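Local structure of putative decarboxylase involved in desferrioxamine biosynthesis (Erwinia amylovora, 5O5C) at residues 212-217 and 273-278; 237-240 and 244-247; 425-430 and 477-482; 174-179 and 339-344; 303-306 and 310-313. The protein probably catalyses the pyridoxal-phosphate-dependent decarboxylation of lysine, supplying a diamine for desferrioxamine biosynthesis. All coordinates share one frame; numbering follows the deposited sequence.

Contact 1: residues 212-217 and 273-278; sequences SKLSHF and TDFGSI. With PLP (pyridoxal-5'-phosphate), chain H.
H216 and T273 meet against the cofactor, the tightly packed part of this contact. The imidazole lies over one face of the pyridine ring of PLP: PLP C5 sits 3.4 Å above the imidazole plane, over its centre, and H216 CD2 comes within 3.2 Å of PLP C4. With CG anti to the backbone N (chi1 -172°), H216 swings its ring out of the loop and onto the cofactor. T273 OG1 reaches the imidazole edge, in its plane, at 3.6 Å from H216 CD2, and the same hydroxyl shares a 2.7 Å hydrogen bond with PLP O3. H216 ND1 is hydrogen-bonded to S218 OG, which probably limits rotation of the ring. A histidine covering the cofactor ring is a hallmark of the group II decarboxylases, and here the loops following strands 207-212 and 262-269 of the fold-type I large domain supply the ring cover and the hydrogen-bond partner of O3; T379 of the second subunit packs on H216. Away from PLP the loops are joined more loosely. A water bridges the backbones, donating to L214 O at 2.9 Å and accepting from T273 N at 3.1 Å. Beyond it, the partly exposed L214 touches the buried F275 through methyl CD1, 3.8 Å from F275 CD1, in an oblique approach; Y242 stacks on the F275 ring and H428 meets it edge-to-face.

Contact 2: residues 237-240 and 244-247; sequences DYDE and MDVD
D245 N donates to D237 O across a short loop; the bond is nearly straight (3.1 Å, 174° at the hydrogen). Beside it the backbones of Y238 and M244 form a single beta bridge, their CA atoms 4.2 Å apart. The side chain of D245 points toward the opposite segment. Its CB rests 3.7 Å from D239 OD1 and almost as near D237 O. CG stands 4.0 Å from D239 OD1. At the tip the two carboxylate oxygens diverge: OD2 comes to 4.2 Å from D239 OD1, while OD1 turns to the start of the helix and accepts a weak hydrogen bond from C248 N. D245 is at the N-cap position of helix 246-258; with CG anti to the backbone N (chi1 -176°), OD1 can reach C248 N. The D239 and D245 side chains cross at about a right angle, with carboxylate planes 62° apart. Two like charges this close would probably disfavour full ionisation of both, whereas the helix start would tend to stabilise negative charge on D245. Y238 and M244 both direct CB away from the opposite segment. Y238 packs on K213 and L214, in the loop after strand 207-212. M244 is buried against L249 of helix 246-258 and I284 of helix 281-290. The contact lies at the surface, where the chain passes from strand 233-236, outermost of the mixed sheet within this chain, into helix 246-258.

Contact 3: residues 425-430 and 477-482; sequences EVLHVP and RQYLKF
Torsions of L427 and Y479 that set CG beside the backbone N in both residues (chi1 -68° and -73°) bring a leucine methyl over a tyrosine ring. L427 CD1 stands 3.9 Å from the Y479 ring centroid and only 15° off the normal, a CH-pi contact displaced a little toward the CE2 rim, 3.7 Å from that atom. The second methyl, CD2, lies alongside the phenol end, 3.9 Å from Y479 OH. E425 approaches differently, at the ring edge: its extended chain carries OE2 into the ring plane, where Y479 OH donates a weak hydrogen bond of 3.4 Å, the carboxylate turned steeply to the ring. E425 and Y479 belong to the four-stranded antiparallel sheet of the C-terminal part of the chain, in which strand 434-439 runs between strands 424-426 and 477-483, and L427 follows directly after strand 424-426. The side chains therefore meet across that intervening strand, whose R438 packs on Y479 and forms a long, weak ion pair with E425 OE1. The buried tyrosine ring is also flanked by V474 of strand 470-474, and L427 touches F275 and Y242 from the large domain.

Contact 4: residues 174-179 and 339-344; sequences NLMAML and GAFFVR
M176 meets the F341 ring with its CB rather than its sulfur over the middle: CB lies 3.9 Å from the ring centroid, 11° off the normal, in a CH-pi contact. The sulfur is part of a Met-aromatic contact, but an oblique one, with SD 4.5 Å from the centroid and 42° off the normal; its nearest ring atom is F341 CD2, at 3.8 Å. The first torsion, which sets CG beside the backbone N (chi1 -67°), and the extended chain beyond it carry the methionine across the rim and onward, the side chain also packing on I377. A177 meets the far part of the ring, its CB 3.6 Å from F341 CE1. The backbone of A177 closes in as well, since A177 N is 3.7 Å from F341 CZ. One phenylalanine thus fits into the angle between two consecutive helix residues, and its CG, anti to the backbone N, projects the ring from strand to helix. The touching residues are all buried, their side chains apolar, and no hydrogen bond crosses the contact. S323 and T325 of strand 323-327 pack beside the ring. Two residues before M176, N174 touches PLP and is hydrogen-bonded to H296, S218 and D298, while G170 N and T171 N at the helix start bind the cofactor. Helix 170-189 lying on the seven-stranded mixed sheet, whose strand 339-343 runs antiparallel to its neighbours, is the arrangement of the large domain in fold-type I PLP enzymes.

Contact 5: residues 303-306 and 310-313; sequences CGLL and SHRP
Two short 3-10 segments in the long connection from strand 294-299 to strand 323-327 fold back on each other where L305 and L306 meet H311 and R312. L305 touches with both its side chain and its carbonyl. Methyl CD2 packs 3.6 Å from H311 CB, the two side chains crossing at a slant, so the leucine meets the base of the histidine. On the backbone side, L305 O receives a CA-H...O contact from R312 CA at 3.3 Å, with 131° at the hydrogen; L305 CA and R312 CA, 5.0 Å apart, are the nearest CA atoms across the segments. R312 then runs past that carbonyl and bends at its third torsion (chi3 -66°), which turns NE back to L306 O. The resulting hydrogen bond is weak, 3.3 Å long and 133° at the hydrogen. L306 O also accepts from R155 NH1, so one carbonyl oxygen serves two arginines, and its partial charge probably eases the approach of R155 NH1 to R312 NH2. L305 is buried against F404 and L408 of helix 397-420, where H311 also packs on D405 and L408, while R155 comes from helix 140-156.

In the fold
Contact 1 forms part of the cofactor pocket, and three of the other contacts touch it. Contact 2, nested within its loop, packs against it through L214 CG and Y238 CD1, 3.8 Å apart, yet the side chain of M244 is about 13 Å from PLP at the nearest atoms. Contact 3 joins from the C-terminal sheet: D274 OD1 and K481 NZ are 3.3 Å apart in a long, weak salt bridge, and F275 CZ lies 4.0 Å from L427 CD1. Contact 5 reaches I278 CD1 through L305 CD1 at 4.0 Å. Contact 4 encloses contacts 1, 2 and 5 in sequence and has its centre about 18 Å from that of contact 1; N174 nevertheless lines the same pocket. Contacts 3 and 4 are farthest apart, about 30 Å between centres.

Contact 1: residues 212-217 and 273-278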
# COMPACT_ATOMS: atom_id res chain seq x y z
N SER B 212 -17.12 15.16 -11.36
CA SER B 212 -17.85 16.12 -10.53
C SER B 212 -16.87 16.99 -9.74
O SER B 212 -15.83 16.53 -9.28
CB SER B 212 -18.79 15.37 -9.56
OG SER B 212 -19.64 16.24 -8.85
N LYS B 213 -17.18 18.27 -9.61
CA LYS B 213 -16.47 19.15 -8.67
C LYS B 213 -16.40 18.58 -7.24
O LYS B 213 -15.51 18.94 -6.51
CB LYS B 213 -17.16 20.53 -8.60
CG LYS B 213 -17.01 21.37 -9.85
CD LYS B 213 -17.95 22.57 -9.85
CE LYS B 213 -17.55 23.54 -10.96
NZ LYS B 213 -18.33 24.80 -10.98
N LEU B 214 -17.31 17.67 -6.85
CA LEU B 214 -17.25 16.98 -5.57
C LEU B 214 -16.60 15.61 -5.56
O LEU B 214 -16.77 14.84 -4.58
CB LEU B 214 -18.67 16.86 -4.98
CG LEU B 214 -19.48 18.14 -4.87
CD1 LEU B 214 -20.88 17.85 -4.38
CD2 LEU B 214 -18.86 19.12 -3.90
N SER B 215 -15.89 15.29 -6.66
CA SER B 215 -15.03 14.12 -6.82
C SER B 215 -13.91 14.16 -5.86
O SER B 215 -13.47 15.23 -5.47
CB SER B 215 -14.31 14.11 -8.18
OG SER B 215 -15.23 14.13 -9.22
N HIS B 216 -13.38 12.99 -5.54
CA HIS B 216 -12.21 12.94 -4.66
C HIS B 216 -10.96 13.48 -5.42
O HIS B 216 -10.82 13.26 -6.61
CB HIS B 216 -12.01 11.51 -4.19
CG HIS B 216 -10.95 11.38 -3.14
ND1 HIS B 216 -9.63 11.10 -3.44
CD2 HIS B 216 -11.01 11.51 -1.79
CE1 HIS B 216 -8.91 11.12 -2.32
NE2 HIS B 216 -9.74 11.32 -1.31
N PHE B 217 -10.04 14.16 -4.73
CA PHE B 217 -8.86 14.78 -5.35
C PHE B 217 -7.83 13.80 -5.94
O PHE B 217 -7.05 14.19 -6.79
CB PHE B 217 -8.14 15.76 -4.42
CG PHE B 217 -7.31 16.81 -5.16
CD1 PHE B 217 -7.90 17.70 -6.06
CD2 PHE B 217 -5.91 16.91 -4.98
CE1 PHE B 217 -7.15 18.65 -6.75
CE2 PHE B 217 -5.16 17.86 -5.67
CZ PHE B 217 -5.78 18.74 -6.55
N THR B 273 -17.17 12.03 -1.07
CA THR B 273 -16.54 12.04 0.26
C THR B 273 -17.23 12.96 1.26
O THR B 273 -17.41 12.58 2.39
CB THR B 273 -15.08 12.47 0.13
OG1 THR B 273 -14.46 11.66 -0.89
CG2 THR B 273 -14.34 12.40 1.43
N ASP B 274 -17.59 14.17 0.85
CA ASP B 274 -18.25 15.11 1.73
C ASP B 274 -19.76 14.89 1.92
O ASP B 274 -20.20 14.95 3.03
CB ASP B 274 -17.99 16.54 1.28
CG ASP B 274 -16.53 17.01 1.57
OD1 ASP B 274 -15.90 16.54 2.49
OD2 ASP B 274 -16.02 17.92 0.89
N PHE B 275 -20.51 14.73 0.83
CA PHE B 275 -22.00 14.71 0.80
C PHE B 275 -22.59 13.30 0.79
O PHE B 275 -23.79 13.09 1.15
CB PHE B 275 -22.52 15.49 -0.44
CG PHE B 275 -22.43 16.98 -0.29
CD1 PHE B 275 -21.25 17.67 -0.64
CD2 PHE B 275 -23.47 17.70 0.31
CE1 PHE B 275 -21.12 19.02 -0.42
CE2 PHE B 275 -23.35 19.05 0.53
CZ PHE B 275 -22.17 19.72 0.18
N GLY B 276 -21.76 12.32 0.44
CA GLY B 276 -22.25 10.95 0.31
C GLY B 276 -23.21 10.78 -0.85
O GLY B 276 -24.07 9.89 -0.85
N SER B 277 -23.10 11.68 -1.82
CA SER B 277 -24.04 11.81 -2.89
C SER B 277 -23.59 10.80 -3.97
O SER B 277 -22.42 10.50 -4.10
CB SER B 277 -24.10 13.28 -3.35
OG SER B 277 -22.83 13.83 -3.80
N ILE B 278 -24.56 10.30 -4.72
CA ILE B 278 -24.36 9.24 -5.70
C ILE B 278 -24.66 9.90 -7.02
O ILE B 278 -25.81 10.33 -7.22
CB ILE B 278 -25.32 8.05 -5.42
CG1 ILE B 278 -24.85 7.27 -4.16
CG2 ILE B 278 -25.38 7.10 -6.61
CD1 ILE B 278 -25.93 6.51 -3.42
N1 PLP H . -12.49 7.99 -3.56
C2 PLP H . -13.43 8.40 -2.68
C2A PLP H . -14.86 8.57 -3.11
C3 PLP H . -13.03 8.65 -1.29
O3 PLP H . -13.94 9.07 -0.35
C4 PLP H . -11.60 8.43 -0.97
C4A PLP H . -11.06 8.72 0.37
C5 PLP H . -10.68 7.99 -2.02
C6 PLP H . -11.19 7.81 -3.29
C5A PLP H . -9.22 7.77 -1.70
O4P PLP H . -9.21 6.58 -0.89
P PLP H . -7.97 5.97 -0.06
O1P PLP H . -7.81 6.90 1.10
O2P PLP H . -8.47 4.63 0.41
O3P PLP H . -6.75 5.89 -0.92
O HOH W 1 -15.31 12.62 -3.46

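Contact 2: residues 237-240 and 244-247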
# COMPACT_ATOMS: atom_id res chain seq x y z
N ASP B 237 -20.43 20.56 -12.97
CA ASP B 237 -21.25 21.12 -11.90
C ASP B 237 -22.09 20.02 -11.30
O ASP B 237 -22.32 18.99 -11.92
CB ASP B 237 -22.15 22.25 -12.45
CG ASP B 237 -22.73 23.13 -11.36
OD1 ASP B 237 -22.36 23.00 -10.17
OD2 ASP B 237 -23.57 23.99 -11.70
N TYR B 238 -22.48 20.22 -10.07
CA TYR B 238 -23.38 19.30 -9.39
C TYR B 238 -24.80 19.86 -9.26
O TYR B 238 -25.01 21.07 -9.37
CB TYR B 238 -22.83 18.92 -8.03
CG TYR B 238 -22.38 20.09 -7.20
CD1 TYR B 238 -21.10 20.59 -7.34
CD2 TYR B 238 -23.24 20.72 -6.29
CE1 TYR B 238 -20.68 21.65 -6.60
CE2 TYR B 238 -22.81 21.80 -5.54
CZ TYR B 238 -21.51 22.25 -5.72
OH TYR B 238 -20.99 23.30 -5.01
N ASP B 239 -25.75 18.94 -9.07
CA ASP B 239 -27.15 19.16 -8.68
C ASP B 239 -27.36 19.93 -7.42
O ASP B 239 -26.47 20.05 -6.63
CB ASP B 239 -27.85 17.78 -8.36
CG ASP B 239 -28.31 17.05 -9.55
OD1 ASP B 239 -28.18 17.62 -10.65
OD2 ASP B 239 -28.80 15.92 -9.40
N GLU B 240 -28.61 20.28 -7.19
CA GLU B 240 -29.13 20.74 -5.90
C GLU B 240 -29.16 19.62 -4.83
O GLU B 240 -29.26 19.93 -3.66
CB GLU B 240 -30.53 21.34 -6.06
CG GLU B 240 -30.66 22.62 -6.88
CD GLU B 240 -30.54 22.46 -8.40
OE1 GLU B 240 -30.72 21.34 -8.92
OE2 GLU B 240 -30.27 23.49 -9.09
N MET B 244 -23.63 14.88 -9.59
CA MET B 244 -23.21 15.38 -10.86
C MET B 244 -24.39 15.57 -11.84
O MET B 244 -25.19 14.68 -12.07
CB MET B 244 -22.17 14.46 -11.49
CG MET B 244 -21.73 14.90 -12.88
SD MET B 244 -20.72 13.67 -13.67
CE MET B 244 -20.44 14.44 -15.20
N ASP B 245 -24.44 16.73 -12.47
CA ASP B 245 -25.53 17.05 -13.40
C ASP B 245 -25.22 16.61 -14.82
O ASP B 245 -24.34 17.16 -15.44
CB ASP B 245 -25.76 18.54 -13.36
CG ASP B 245 -26.93 18.98 -14.21
OD1 ASP B 245 -27.36 18.26 -15.14
OD2 ASP B 245 -27.40 20.08 -13.94
N VAL B 246 -25.97 15.67 -15.34
CA VAL B 246 -25.67 15.05 -16.63
C VAL B 246 -25.87 15.99 -17.81
O VAL B 246 -25.17 15.87 -18.79
CB VAL B 246 -26.44 13.74 -16.87
CG1 VAL B 246 -26.28 12.81 -15.69
CG2 VAL B 246 -27.93 13.99 -17.14
N ASP B 247 -26.85 16.91 -17.69
CA ASP B 247 -27.00 18.06 -18.63
C ASP B 247 -25.71 18.86 -18.69
O ASP B 247 -25.26 19.24 -19.81
CB ASP B 247 -28.15 19.01 -18.24
CG ASP B 247 -29.54 18.35 -18.33
OD1 ASP B 247 -29.72 17.32 -19.02
OD2 ASP B 247 -30.47 18.89 -17.70

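Contact 3: residues 425-430 and 477-482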
# COMPACT_ATOMS: atom_id res chain seq x y z
N GLU B 425 -28.02 25.17 10.02
CA GLU B 425 -28.33 25.10 8.60
C GLU B 425 -27.78 23.79 7.97
O GLU B 425 -26.56 23.59 7.97
CB GLU B 425 -27.69 26.28 7.92
CG GLU B 425 -28.09 26.44 6.48
CD GLU B 425 -27.12 27.31 5.75
OE1 GLU B 425 -26.82 28.41 6.27
OE2 GLU B 425 -26.63 26.88 4.69
N VAL B 426 -28.66 22.95 7.42
CA VAL B 426 -28.30 21.67 6.75
C VAL B 426 -28.48 21.84 5.25
O VAL B 426 -29.33 22.59 4.84
CB VAL B 426 -29.11 20.46 7.26
CG1 VAL B 426 -28.96 20.28 8.74
CG2 VAL B 426 -30.58 20.57 6.92
N LEU B 427 -27.63 21.19 4.45
CA LEU B 427 -27.62 21.39 2.99
C LEU B 427 -28.31 20.26 2.24
O LEU B 427 -28.68 20.41 1.09
CB LEU B 427 -26.18 21.50 2.47
CG LEU B 427 -25.35 22.73 2.85
CD1 LEU B 427 -23.98 22.64 2.23
CD2 LEU B 427 -26.02 24.00 2.37
N HIS B 428 -28.49 19.12 2.87
CA HIS B 428 -28.96 17.99 2.09
C HIS B 428 -29.53 16.97 2.99
O HIS B 428 -29.15 16.83 4.16
CB HIS B 428 -27.81 17.35 1.28
CG HIS B 428 -26.72 16.79 2.15
ND1 HIS B 428 -26.38 15.46 2.17
CD2 HIS B 428 -25.95 17.38 3.10
CE1 HIS B 428 -25.44 15.25 3.07
NE2 HIS B 428 -25.16 16.40 3.64
N VAL B 429 -30.38 16.16 2.39
CA VAL B 429 -30.83 14.98 3.06
C VAL B 429 -29.86 13.79 2.79
O VAL B 429 -29.43 13.60 1.67
CB VAL B 429 -32.27 14.70 2.64
CG1 VAL B 429 -32.35 14.28 1.18
CG2 VAL B 429 -32.88 13.66 3.59
N PRO B 430 -29.52 12.99 3.82
CA PRO B 430 -28.40 12.07 3.56
C PRO B 430 -28.64 10.96 2.58
O PRO B 430 -29.57 10.16 2.73
CB PRO B 430 -28.10 11.47 4.91
CG PRO B 430 -29.28 11.78 5.76
CD PRO B 430 -29.77 13.11 5.26
N ARG B 477 -17.17 28.32 1.30
CA ARG B 477 -17.70 28.64 2.62
C ARG B 477 -17.41 27.46 3.57
O ARG B 477 -17.43 26.31 3.14
CB ARG B 477 -19.21 28.97 2.50
CG ARG B 477 -19.43 30.39 2.01
CD ARG B 477 -20.64 30.65 1.10
NE ARG B 477 -20.32 31.74 0.14
CZ ARG B 477 -21.16 32.31 -0.74
NH1 ARG B 477 -22.43 31.92 -0.83
NH2 ARG B 477 -20.71 33.29 -1.54
N GLN B 478 -17.08 27.74 4.83
CA GLN B 478 -16.73 26.69 5.75
C GLN B 478 -18.01 26.05 6.24
O GLN B 478 -18.87 26.73 6.79
CB GLN B 478 -15.86 27.18 6.91
CG GLN B 478 -14.37 27.05 6.65
CD GLN B 478 -14.00 25.61 6.41
OE1 GLN B 478 -13.67 25.25 5.29
NE2 GLN B 478 -14.17 24.77 7.42
N TYR B 479 -18.16 24.75 5.97
CA TYR B 479 -19.20 23.95 6.60
C TYR B 479 -18.58 22.96 7.59
O TYR B 479 -17.36 22.74 7.60
CB TYR B 479 -20.08 23.29 5.53
CG TYR B 479 -21.01 24.29 4.84
CD1 TYR B 479 -20.58 25.06 3.76
CD2 TYR B 479 -22.29 24.47 5.28
CE1 TYR B 479 -21.43 25.97 3.14
CE2 TYR B 479 -23.15 25.36 4.67
CZ TYR B 479 -22.72 26.11 3.62
OH TYR B 479 -23.59 26.98 3.09
N LEU B 480 -19.43 22.41 8.46
CA LEU B 480 -19.06 21.33 9.39
C LEU B 480 -19.59 20.05 8.81
O LEU B 480 -20.47 20.07 7.96
CB LEU B 480 -19.69 21.54 10.77
CG LEU B 480 -19.24 22.76 11.58
CD1 LEU B 480 -20.02 22.79 12.89
CD2 LEU B 480 -17.74 22.72 11.82
N LYS B 481 -19.04 18.93 9.25
CA LYS B 481 -19.42 17.68 8.65
C LYS B 481 -19.53 16.64 9.72
O LYS B 481 -18.67 16.56 10.60
CB LYS B 481 -18.42 17.24 7.60
CG LYS B 481 -18.66 15.80 7.14
CD LYS B 481 -17.40 15.05 6.78
CE LYS B 481 -17.04 15.18 5.35
NZ LYS B 481 -15.80 14.45 5.09
N PHE B 482 -20.56 15.82 9.59
CA PHE B 482 -20.71 14.61 10.40
C PHE B 482 -20.62 13.41 9.44
O PHE B 482 -21.40 13.35 8.52
CB PHE B 482 -22.13 14.54 10.98
CG PHE B 482 -22.31 15.02 12.38
CD1 PHE B 482 -21.35 15.74 13.07
CD2 PHE B 482 -23.54 14.84 12.95
CE1 PHE B 482 -21.60 16.19 14.35
CE2 PHE B 482 -23.82 15.31 14.23
CZ PHE B 482 -22.83 15.99 14.93

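Contact 4: residues 174-179 and 339-344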
# COMPACT_ATOMS: atom_id res chain seq x y z
N ASN B 174 -7.86 4.40 -8.04
CA ASN B 174 -8.19 5.52 -8.94
C ASN B 174 -7.06 5.80 -9.88
O ASN B 174 -7.31 6.14 -11.03
CB ASN B 174 -8.62 6.80 -8.22
CG ASN B 174 -10.03 6.73 -7.67
OD1 ASN B 174 -10.83 5.87 -8.06
ND2 ASN B 174 -10.36 7.66 -6.78
N LEU B 175 -5.82 5.62 -9.44
CA LEU B 175 -4.70 5.75 -10.37
C LEU B 175 -4.78 4.68 -11.46
O LEU B 175 -4.63 5.01 -12.67
CB LEU B 175 -3.36 5.71 -9.67
CG LEU B 175 -2.11 5.63 -10.55
CD1 LEU B 175 -2.07 6.79 -11.51
CD2 LEU B 175 -0.88 5.61 -9.65
N MET B 176 -5.10 3.46 -11.06
CA MET B 176 -5.11 2.36 -12.02
C MET B 176 -6.23 2.60 -13.01
O MET B 176 -6.04 2.35 -14.21
CB MET B 176 -5.29 0.99 -11.35
CG MET B 176 -4.16 0.53 -10.48
SD MET B 176 -4.61 -1.10 -9.88
CE MET B 176 -3.27 -1.55 -8.79
N ALA B 177 -7.35 3.14 -12.52
CA ALA B 177 -8.50 3.49 -13.39
C ALA B 177 -8.20 4.52 -14.48
O ALA B 177 -8.57 4.33 -15.68
CB ALA B 177 -9.72 3.92 -12.58
N MET B 178 -7.50 5.60 -14.12
CA MET B 178 -7.15 6.59 -15.11
C MET B 178 -6.00 6.08 -16.02
O MET B 178 -5.91 6.47 -17.18
CB MET B 178 -6.81 7.92 -14.45
CG MET B 178 -7.93 8.51 -13.59
SD MET B 178 -9.49 8.70 -14.49
CE MET B 178 -9.11 9.79 -15.75
N LEU B 179 -5.17 5.17 -15.50
CA LEU B 179 -4.09 4.60 -16.24
C LEU B 179 -4.67 3.73 -17.40
O LEU B 179 -4.30 3.93 -18.56
CB LEU B 179 -3.17 3.82 -15.34
CG LEU B 179 -2.02 2.99 -15.95
CD1 LEU B 179 -1.07 3.73 -16.87
CD2 LEU B 179 -1.27 2.37 -14.78
N GLY B 339 -8.66 -2.61 0.22
CA GLY B 339 -9.30 -1.98 -0.87
C GLY B 339 -8.86 -2.63 -2.13
O GLY B 339 -7.85 -3.32 -2.17
N ALA B 340 -9.68 -2.44 -3.14
CA ALA B 340 -9.55 -3.14 -4.39
C ALA B 340 -10.09 -2.37 -5.57
O ALA B 340 -10.94 -1.46 -5.41
CB ALA B 340 -10.24 -4.50 -4.31
N PHE B 341 -9.54 -2.74 -6.74
CA PHE B 341 -9.84 -2.13 -8.05
C PHE B 341 -10.41 -3.19 -9.00
O PHE B 341 -9.86 -4.27 -9.11
CB PHE B 341 -8.55 -1.58 -8.63
CG PHE B 341 -8.70 -1.06 -9.99
CD1 PHE B 341 -9.43 0.07 -10.21
CD2 PHE B 341 -8.18 -1.75 -11.08
CE1 PHE B 341 -9.65 0.54 -11.48
CE2 PHE B 341 -8.35 -1.25 -12.36
CZ PHE B 341 -9.11 -0.12 -12.56
N PHE B 342 -11.49 -2.87 -9.70
CA PHE B 342 -12.18 -3.80 -10.55
C PHE B 342 -12.29 -3.30 -11.96
O PHE B 342 -12.57 -2.13 -12.14
CB PHE B 342 -13.56 -4.08 -10.01
CG PHE B 342 -13.53 -4.73 -8.69
CD1 PHE B 342 -13.40 -3.97 -7.55
CD2 PHE B 342 -13.52 -6.11 -8.58
CE1 PHE B 342 -13.31 -4.55 -6.34
CE2 PHE B 342 -13.39 -6.70 -7.35
CZ PHE B 342 -13.28 -5.93 -6.23
N VAL B 343 -12.12 -4.20 -12.94
CA VAL B 343 -12.34 -3.91 -14.37
C VAL B 343 -13.46 -4.76 -15.03
O VAL B 343 -13.68 -5.90 -14.68
CB VAL B 343 -11.07 -4.07 -15.17
CG1 VAL B 343 -10.08 -2.95 -14.83
CG2 VAL B 343 -10.43 -5.45 -14.99
N ARG B 344 -14.15 -4.19 -16.01
CA ARG B 344 -15.18 -4.90 -16.73
C ARG B 344 -14.54 -6.02 -17.60
O ARG B 344 -15.05 -7.10 -17.66
CB ARG B 344 -15.93 -3.91 -17.61
CG ARG B 344 -17.11 -4.48 -18.33
CD ARG B 344 -17.91 -3.44 -19.11
NE ARG B 344 -19.18 -4.07 -19.36
CZ ARG B 344 -20.35 -3.75 -18.84
NH1 ARG B 344 -20.46 -2.75 -18.00
NH2 ARG B 344 -21.42 -4.46 -19.13

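Contact 5: residues 303-306 and 310-313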
# COMPACT_ATOMS: atom_id res chain seq x y z
N CYS B 303 -19.48 1.66 -1.84
CA CYS B 303 -19.46 0.19 -1.94
C CYS B 303 -20.17 -0.53 -0.77
O CYS B 303 -20.66 -1.67 -0.93
CB CYS B 303 -18.00 -0.33 -2.06
SG CYS B 303 -17.06 0.25 -0.64
N GLY B 304 -20.32 0.14 0.37
CA GLY B 304 -21.10 -0.43 1.48
C GLY B 304 -22.51 -0.90 1.07
O GLY B 304 -23.04 -1.80 1.63
N LEU B 305 -23.08 -0.28 0.05
CA LEU B 305 -24.42 -0.61 -0.40
C LEU B 305 -24.50 -1.95 -1.14
O LEU B 305 -25.60 -2.49 -1.32
CB LEU B 305 -24.98 0.52 -1.26
CG LEU B 305 -25.16 1.88 -0.61
CD1 LEU B 305 -25.56 2.91 -1.66
CD2 LEU B 305 -26.19 1.79 0.51
N LEU B 306 -23.33 -2.50 -1.54
CA LEU B 306 -23.26 -3.81 -2.17
C LEU B 306 -23.69 -4.93 -1.27
O LEU B 306 -24.00 -6.03 -1.75
CB LEU B 306 -21.84 -4.12 -2.69
CG LEU B 306 -21.27 -3.22 -3.77
CD1 LEU B 306 -19.85 -3.66 -4.05
CD2 LEU B 306 -22.11 -3.26 -5.04
N SER B 310 -31.77 -3.81 1.18
CA SER B 310 -32.76 -2.91 0.58
C SER B 310 -32.18 -1.77 -0.24
O SER B 310 -32.81 -1.33 -1.19
CB SER B 310 -33.68 -2.34 1.66
OG SER B 310 -32.96 -1.67 2.68
N HIS B 311 -30.99 -1.28 0.15
CA HIS B 311 -30.41 -0.11 -0.43
C HIS B 311 -29.57 -0.39 -1.67
O HIS B 311 -29.30 0.53 -2.44
CB HIS B 311 -29.60 0.66 0.62
CG HIS B 311 -30.42 1.17 1.76
ND1 HIS B 311 -31.37 2.16 1.61
CD2 HIS B 311 -30.42 0.84 3.07
CE1 HIS B 311 -31.93 2.40 2.79
NE2 HIS B 311 -31.38 1.61 3.69
N ARG B 312 -29.17 -1.65 -1.87
CA ARG B 312 -28.39 -2.06 -3.07
C ARG B 312 -28.88 -1.42 -4.39
O ARG B 312 -28.04 -0.99 -5.24
CB ARG B 312 -28.45 -3.59 -3.16
CG ARG B 312 -27.52 -4.32 -4.11
CD ARG B 312 -27.69 -5.83 -3.84
NE ARG B 312 -27.21 -6.20 -2.50
CZ ARG B 312 -27.66 -7.22 -1.74
NH1 ARG B 312 -28.63 -8.01 -2.14
NH2 ARG B 312 -27.12 -7.43 -0.54
N PRO B 313 -30.24 -1.35 -4.59
CA PRO B 313 -30.74 -0.63 -5.78
C PRO B 313 -30.26 0.78 -5.94
O PRO B 313 -30.23 1.29 -7.06
CB PRO B 313 -32.26 -0.71 -5.64
CG PRO B 313 -32.47 -2.01 -4.95
CD PRO B 313 -31.33 -2.12 -3.97